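Glycoside hydrolase family 5 (Aspergillus oryzae, PDB 6LA0) acts as a secreted glycoside hydrolase with rutinosidase activity, and may also release glucose from the non-reducing ends of beta-1,3-glucans. Local coordinates at residues 262-267 with 351-356; 13-18 with 291-296. All coordinates share one frame; numbering follows the deposited sequence.

Interaction 1: 262-267 with 351-356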
loop_
_atom_site.group_PDB
_atom_site.type_symbol
_atom_site.label_atom_id
_atom_site.label_comp_id
_atom_site.label_asym_id
_atom_site.label_seq_id
_atom_site.Cartn_x
_atom_site.Cartn_y
_atom_site.Cartn_z
ATOM N N HIS A 262 -7.451 -4.579 2.324
ATOM C CA HIS A 262 -7.650 -3.146 2.524
ATOM C C HIS A 262 -9.083 -2.869 2.983
ATOM O O HIS A 262 -10.044 -3.387 2.406
ATOM C CB HIS A 262 -7.343 -2.373 1.228
ATOM C CG HIS A 262 -5.928 -2.518 0.770
ATOM N ND1 HIS A 262 -5.457 -1.963 -0.405
ATOM C CD2 HIS A 262 -4.866 -3.135 1.344
ATOM C CE1 HIS A 262 -4.175 -2.245 -0.537
ATOM N NE2 HIS A 262 -3.791 -2.961 0.505
ATOM N N THR A 263 -9.228 -2.029 4.001
ATOM C CA THR A 263 -10.537 -1.772 4.602
ATOM C C THR A 263 -10.710 -0.279 4.812
ATOM O O THR A 263 -9.978 0.316 5.607
ATOM C CB THR A 263 -10.687 -2.509 5.936
ATOM O OG1 THR A 263 -10.386 -3.902 5.753
ATOM C CG2 THR A 263 -12.113 -2.342 6.479
ATOM N N TYR A 264 -11.688 0.311 4.115
ATOM C CA TYR A 264 -12.000 1.730 4.213
ATOM C C TYR A 264 -13.488 1.944 4.485
ATOM O O TYR A 264 -14.323 1.060 4.259
ATOM C CB TYR A 264 -11.608 2.467 2.936
ATOM C CG TYR A 264 -10.116 2.609 2.725
ATOM C CD1 TYR A 264 -9.363 3.465 3.530
ATOM C CD2 TYR A 264 -9.464 1.927 1.699
ATOM C CE1 TYR A 264 -7.990 3.630 3.324
ATOM C CE2 TYR A 264 -8.086 2.077 1.485
ATOM C CZ TYR A 264 -7.353 2.924 2.299
ATOM O OH TYR A 264 -5.996 3.102 2.089
ATOM N N TYR A 265 -13.814 3.165 4.944
ATOM C CA TYR A 265 -15.164 3.497 5.389
ATOM C C TYR A 265 -15.696 4.827 4.858
ATOM O O TYR A 265 -16.821 5.211 5.218
ATOM C CB TYR A 265 -15.217 3.511 6.926
ATOM C CG TYR A 265 -14.806 2.193 7.537
ATOM C CD1 TYR A 265 -15.748 1.198 7.762
ATOM C CD2 TYR A 265 -13.483 1.937 7.881
ATOM C CE1 TYR A 265 -15.386 -0.026 8.299
ATOM C CE2 TYR A 265 -13.107 0.707 8.426
ATOM C CZ TYR A 265 -14.070 -0.268 8.634
ATOM O OH TYR A 265 -13.737 -1.494 9.174
ATOM N N PHE A 266 -14.936 5.539 4.020
ATOM C CA PHE A 266 -15.360 6.876 3.607
ATOM C C PHE A 266 -16.495 6.864 2.582
ATOM O O PHE A 266 -17.094 7.920 2.340
ATOM C CB PHE A 266 -14.161 7.674 3.071
ATOM C CG PHE A 266 -13.432 6.997 1.940
ATOM C CD1 PHE A 266 -13.778 7.254 0.620
ATOM C CD2 PHE A 266 -12.393 6.113 2.201
ATOM C CE1 PHE A 266 -13.096 6.636 -0.435
ATOM C CE2 PHE A 266 -11.702 5.480 1.143
ATOM C CZ PHE A 266 -12.060 5.746 -0.173
ATOM N N GLU A 267 -16.825 5.721 1.979
ATOM C CA GLU A 267 -18.015 5.638 1.135
ATOM C C GLU A 267 -19.034 4.624 1.656
ATOM O O GLU A 267 -19.922 4.197 0.909
ATOM C CB GLU A 267 -17.637 5.326 -0.316
ATOM C CG GLU A 267 -16.368 4.509 -0.490
ATOM C CD GLU A 267 -15.856 4.523 -1.922
ATOM O OE1 GLU A 267 -14.976 3.692 -2.261
ATOM O OE2 GLU A 267 -16.328 5.377 -2.707
ATOM N N ASP A 351 -7.620 15.933 8.793
ATOM C CA ASP A 351 -7.828 15.669 10.204
ATOM C C ASP A 351 -7.991 14.177 10.507
ATOM O O ASP A 351 -7.871 13.784 11.672
ATOM C CB ASP A 351 -9.049 16.470 10.696
ATOM C CG ASP A 351 -8.898 17.993 10.447
ATOM O OD1 ASP A 351 -7.958 18.574 11.018
ATOM O OD2 ASP A 351 -9.695 18.587 9.674
ATOM N N TYR A 352 -8.199 13.331 9.488
ATOM C CA TYR A 352 -8.483 11.913 9.694
ATOM C C TYR A 352 -7.504 10.958 9.031
ATOM O O TYR A 352 -7.444 9.789 9.446
ATOM C CB TYR A 352 -9.904 11.580 9.209
ATOM C CG TYR A 352 -10.927 12.421 9.916
ATOM C CD1 TYR A 352 -11.509 11.983 11.097
ATOM C CD2 TYR A 352 -11.293 13.671 9.421
ATOM C CE1 TYR A 352 -12.434 12.763 11.766
ATOM C CE2 TYR A 352 -12.230 14.470 10.089
ATOM C CZ TYR A 352 -12.795 14.002 11.260
ATOM O OH TYR A 352 -13.717 14.770 11.932
ATOM N N TRP A 353 -6.737 11.402 8.034
ATOM C CA TRP A 353 -5.833 10.522 7.301
ATOM C C TRP A 353 -4.371 10.746 7.652
ATOM O O TRP A 353 -3.491 10.138 7.025
ATOM C CB TRP A 353 -6.011 10.714 5.797
ATOM C CG TRP A 353 -7.331 10.318 5.245
ATOM C CD1 TRP A 353 -8.496 10.998 5.348
ATOM C CD2 TRP A 353 -7.605 9.160 4.441
ATOM N NE1 TRP A 353 -9.496 10.333 4.673
ATOM C CE2 TRP A 353 -8.972 9.197 4.109
ATOM C CE3 TRP A 353 -6.826 8.094 3.973
ATOM C CZ2 TRP A 353 -9.581 8.213 3.328
ATOM C CZ3 TRP A 353 -7.433 7.115 3.195
ATOM C CH2 TRP A 353 -8.795 7.182 2.884
ATOM N N ASN A 354 -4.092 11.599 8.626
ATOM C CA ASN A 354 -2.741 12.045 8.941
ATOM C C ASN A 354 -2.326 11.317 10.212
ATOM O O ASN A 354 -2.739 11.686 11.311
ATOM C CB ASN A 354 -2.733 13.568 9.088
ATOM C CG ASN A 354 -1.359 14.140 9.376
ATOM O OD1 ASN A 354 -0.340 13.578 8.972
ATOM N ND2 ASN A 354 -1.327 15.273 10.080
ATOM N N PHE A 355 -1.537 10.248 10.064
ATOM C CA PHE A 355 -1.133 9.481 11.239
ATOM C C PHE A 355 -0.224 10.291 12.159
ATOM O O PHE A 355 -0.189 10.035 13.367
ATOM C CB PHE A 355 -0.453 8.170 10.813
ATOM C CG PHE A 355 -0.396 7.142 11.903
ATOM C CD1 PHE A 355 -1.506 6.379 12.210
ATOM C CD2 PHE A 355 0.760 6.963 12.645
ATOM C CE1 PHE A 355 -1.458 5.434 13.227
ATOM C CE2 PHE A 355 0.818 6.024 13.659
ATOM C CZ PHE A 355 -0.291 5.254 13.948
ATOM N N GLU A 356 0.509 11.272 11.617
ATOM C CA GLU A 356 1.422 12.060 12.446
ATOM C C GLU A 356 0.677 12.826 13.538
ATOM O O GLU A 356 1.211 13.037 14.635
ATOM C CB GLU A 356 2.218 13.036 11.576
ATOM C CG GLU A 356 3.149 13.943 12.372
ATOM C CD GLU A 356 4.024 14.813 11.486
ATOM O OE1 GLU A 356 3.529 15.338 10.457
ATOM O OE2 GLU A 356 5.213 14.969 11.829
#
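Tyr-264 and Trp-353 each carry CG opposite their own carbonyl carbon and next to their backbone N (chi1 -71° and -65°), and this sends the two side chains at each other across a gap that the backbones never close: the nearest CA pair, Phe-266 and Tyr-352, is still 10.5 Å apart. Trp-353 does the reaching. The outer rim of its indole, CZ3, CH2 and CZ2, meets the rings of Tyr-264 and Phe-266 together. On the Tyr-264 side, CE1 lies 3.5 Å from Trp-353 CZ3. The two planes are nearly parallel but slid so far that the rings barely overlap, with centroids 5.5 Å apart. On the Phe-266 side, CD2 sits 3.7 Å from Trp-353 CZ2, at the indole edge and near its plane, while the two rings are turned 56° from each other. The partners also touch one another: Tyr-264 CD1 lies in the plane of the Phe-266 ring, at its edge, and this closes the triangle.

Only ring carbons meet across the contact; the polar atoms of Tyr-264 and Trp-353 turn to a third element, strand 294-303. Tyr-264 OH hydrogen-bonds to Glu-298 OE1 and Trp-353 NE1 to Gln-302 OE1, so the far end of the phenol and the N-H edge of the indole are both held to that strand, where both side chains also pack on Ala-300. Phe-266 leans on Gln-302 as well. The outcome is an aromatic cluster at the C-terminal end of strand 257-265, joining it to the loop that leads into helix 355-360. In the TIM barrel of glycoside hydrolase family 5, the C-terminal ends of the strands form the rim on which the active site is built, and this three-ring cluster belongs to that rim.

Interaction 2: 13-18 with 291-296. With NAG (2-acetamido-2-deoxy-beta-D-glucopyranose), chain C.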
loop_
_atom_site.group_PDB
_atom_site.type_symbol
_atom_site.label_atom_id
_atom_site.label_comp_id
_atom_site.label_asym_id
_atom_site.label_seq_id
_atom_site.Cartn_x
_atom_site.Cartn_y
_atom_site.Cartn_z
ATOM N N ASN A 13 7.994 -15.185 9.526
ATOM C CA ASN A 13 6.961 -16.162 9.208
ATOM C C ASN A 13 5.616 -15.530 9.532
ATOM O O ASN A 13 5.293 -15.322 10.704
ATOM C CB ASN A 13 7.166 -17.446 9.998
ATOM C CG ASN A 13 6.217 -18.538 9.581
ATOM O OD1 ASN A 13 5.007 -18.334 9.471
ATOM N ND2 ASN A 13 6.765 -19.712 9.341
ATOM N N TRP A 14 4.837 -15.228 8.497
ATOM C CA TRP A 14 3.661 -14.401 8.700
ATOM C C TRP A 14 2.529 -15.146 9.391
ATOM O O TRP A 14 1.541 -14.510 9.767
ATOM C CB TRP A 14 3.187 -13.838 7.356
ATOM C CG TRP A 14 3.902 -12.552 6.939
ATOM C CD1 TRP A 14 4.851 -12.423 5.948
ATOM C CD2 TRP A 14 3.707 -11.227 7.476
ATOM N NE1 TRP A 14 5.265 -11.106 5.853
ATOM C CE2 TRP A 14 4.579 -10.354 6.774
ATOM C CE3 TRP A 14 2.895 -10.697 8.485
ATOM C CZ2 TRP A 14 4.648 -8.981 7.052
ATOM C CZ3 TRP A 14 2.969 -9.336 8.757
ATOM C CH2 TRP A 14 3.831 -8.497 8.041
ATOM N N THR A 15 2.625 -16.469 9.562
ATOM C CA THR A 15 1.603 -17.144 10.366
ATOM C C THR A 15 1.768 -16.879 11.858
ATOM O O THR A 15 0.831 -17.141 12.624
ATOM C CB THR A 15 1.607 -18.664 10.121
ATOM O OG1 THR A 15 2.706 -19.258 10.815
ATOM C CG2 THR A 15 1.697 -18.987 8.633
ATOM N N THR A 16 2.937 -16.400 12.291
ATOM C CA THR A 16 3.225 -16.075 13.687
ATOM C C THR A 16 3.638 -14.622 13.905
ATOM O O THR A 16 3.360 -14.063 14.969
ATOM C CB THR A 16 4.338 -16.997 14.232
ATOM O OG1 THR A 16 5.525 -16.858 13.437
ATOM C CG2 THR A 16 3.895 -18.461 14.191
ATOM N N PHE A 17 4.283 -13.998 12.926
ATOM C CA PHE A 17 4.707 -12.609 13.037
ATOM C C PHE A 17 3.505 -11.662 13.027
ATOM O O PHE A 17 2.556 -11.850 12.266
ATOM C CB PHE A 17 5.649 -12.296 11.870
ATOM C CG PHE A 17 6.212 -10.903 11.868
ATOM C CD1 PHE A 17 7.263 -10.555 12.706
ATOM C CD2 PHE A 17 5.725 -9.951 10.988
ATOM C CE1 PHE A 17 7.813 -9.263 12.680
ATOM C CE2 PHE A 17 6.271 -8.655 10.957
ATOM C CZ PHE A 17 7.311 -8.320 11.812
ATOM N N LYS A 18 3.552 -10.637 13.881
ATOM C CA LYS A 18 2.567 -9.564 13.882
ATOM C C LYS A 18 3.280 -8.216 13.955
ATOM O O LYS A 18 4.324 -8.096 14.597
ATOM C CB LYS A 18 1.593 -9.693 15.066
ATOM C CG LYS A 18 0.821 -11.021 15.123
ATOM C CD LYS A 18 -0.121 -11.031 16.342
ATOM C CE LYS A 18 -1.524 -11.514 15.991
ATOM N NZ LYS A 18 -2.429 -11.568 17.184
ATOM N N LYS A 291 -5.575 -21.237 6.073
ATOM C CA LYS A 291 -4.588 -21.865 5.196
ATOM C C LYS A 291 -3.437 -20.905 4.901
ATOM O O LYS A 291 -2.285 -21.337 4.782
ATOM C CB LYS A 291 -5.243 -22.343 3.893
ATOM C CG LYS A 291 -4.293 -23.148 2.982
ATOM C CD LYS A 291 -4.889 -23.398 1.601
ATOM C CE LYS A 291 -3.919 -24.207 0.737
ATOM N NZ LYS A 291 -4.477 -24.522 -0.611
ATOM N N PHE A 292 -3.727 -19.607 4.808
ATOM C CA PHE A 292 -2.734 -18.547 4.687
ATOM C C PHE A 292 -3.093 -17.405 5.627
ATOM O O PHE A 292 -4.272 -17.169 5.889
ATOM C CB PHE A 292 -2.653 -18.006 3.252
ATOM C CG PHE A 292 -2.261 -19.036 2.230
ATOM C CD1 PHE A 292 -0.939 -19.439 2.105
ATOM C CD2 PHE A 292 -3.210 -19.567 1.370
ATOM C CE1 PHE A 292 -0.569 -20.381 1.147
ATOM C CE2 PHE A 292 -2.856 -20.519 0.410
ATOM C CZ PHE A 292 -1.536 -20.926 0.299
ATOM N N PRO A 293 -2.101 -16.667 6.127
ATOM C CA PRO A 293 -2.381 -15.560 7.051
ATOM C C PRO A 293 -2.788 -14.279 6.324
ATOM O O PRO A 293 -2.600 -14.118 5.112
ATOM C CB PRO A 293 -1.046 -15.379 7.785
ATOM C CG PRO A 293 -0.011 -15.759 6.745
ATOM C CD PRO A 293 -0.653 -16.844 5.889
ATOM N N VAL A 294 -3.337 -13.341 7.109
ATOM C CA VAL A 294 -3.912 -12.095 6.604
ATOM C C VAL A 294 -3.269 -10.901 7.302
ATOM O O VAL A 294 -3.089 -10.909 8.525
ATOM C CB VAL A 294 -5.443 -12.056 6.817
ATOM C CG1 VAL A 294 -5.999 -10.709 6.389
ATOM C CG2 VAL A 294 -6.126 -13.187 6.062
ATOM N N PHE A 295 -2.943 -9.865 6.519
ATOM C CA PHE A 295 -2.427 -8.593 7.001
ATOM C C PHE A 295 -3.289 -7.475 6.429
ATOM O O PHE A 295 -3.719 -7.544 5.272
ATOM C CB PHE A 295 -0.949 -8.393 6.594
ATOM C CG PHE A 295 -0.291 -7.160 7.191
ATOM C CD1 PHE A 295 0.103 -7.135 8.521
ATOM C CD2 PHE A 295 -0.038 -6.046 6.404
ATOM C CE1 PHE A 295 0.727 -6.004 9.061
ATOM C CE2 PHE A 295 0.584 -4.914 6.933
ATOM C CZ PHE A 295 0.968 -4.897 8.259
ATOM N N THR A 296 -3.583 -6.466 7.249
ATOM C CA THR A 296 -4.429 -5.360 6.814
ATOM C C THR A 296 -3.492 -4.218 6.419
ATOM O O THR A 296 -3.197 -3.328 7.215
ATOM C CB THR A 296 -5.415 -4.951 7.910
ATOM O OG1 THR A 296 -6.141 -6.104 8.380
ATOM C CG2 THR A 296 -6.402 -3.912 7.387
HETATM C C1 NAG C . 5.945 -20.808 8.933
HETATM C C2 NAG C . 6.774 -21.785 8.112
HETATM C C3 NAG C . 5.899 -22.936 7.630
HETATM C C4 NAG C . 5.191 -23.589 8.811
HETATM C C5 NAG C . 4.434 -22.528 9.609
HETATM C C6 NAG C . 3.772 -23.072 10.852
HETATM C C7 NAG C . 8.622 -21.438 6.526
HETATM C C8 NAG C . 9.120 -20.639 5.356
HETATM N N2 NAG C . 7.408 -21.111 6.988
HETATM O O3 NAG C . 6.685 -23.893 6.926
HETATM O O4 NAG C . 4.272 -24.567 8.338
HETATM O O5 NAG C . 5.340 -21.497 10.033
HETATM O O6 NAG C . 4.708 -23.741 11.684
HETATM O O7 NAG C . 9.289 -22.341 7.029
#
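Trp-14 packs against Pro-293 and Phe-295 at the end of the TIM barrel where its strands begin, the loop ahead of strand 19-23 lying against the start of strand 294-303. With chi1 at -85° its CG stays beside the backbone N and opposite the carbonyl carbon, which sends the indole past Pro-293 to Phe-295. From CB inward the side chain meets a new partner at each step: CB lies 3.8 Å from Pro-293 CG, while the carbonyl O of Trp-14 rests 3.4 Å from Pro-293 CB. Further along, NE1 turns to Thr-185 OG1 for its hydrogen bond, and one face of the indole takes Phe-17 CD2 from its own loop. At the far end CZ3 reaches Phe-295 CD1 at 3.6 Å, and CH2 stands over one face of that phenyl, toward its rim, with the ring planes 58° apart. Met-236 and Val-258 of neighbouring strands also line the indole.

The outer end of the loop is an Asx turn in an Asn-Trp-Thr glycosylation sequon. Thr-15 CG2 only grazes Pro-293. Asn-13 OD1 accepts from Thr-15 N, in the carbonyl plane, and from Thr-15 OG1, above it. These bonds hold the amide steady, and Asn-13 ND2 makes the 1.4 Å covalent link to NAG C1.

The same three-stranded sheet serves both contacts, at opposite ends: interaction 1 leaves from the C-terminal end of strand 257-265, interaction 2 reaches the start of its parallel neighbour 294-303, and their centres lie 23 Å apart. Each is partly buried and brings in a loop. Interaction 1 is the thinner, three rings meeting at their outer carbons, with its polar groups bonded to the further part of strand 294-303. Interaction 2 buries more surface between its segments and mixes proline with aromatic packing; it grades from a buried indole packed against the starts of the barrel strands to an exposed, sugar-bearing turn. Strand 294-303 supplies one side of interaction 2 and, further along, the bonding partners beside interaction 1.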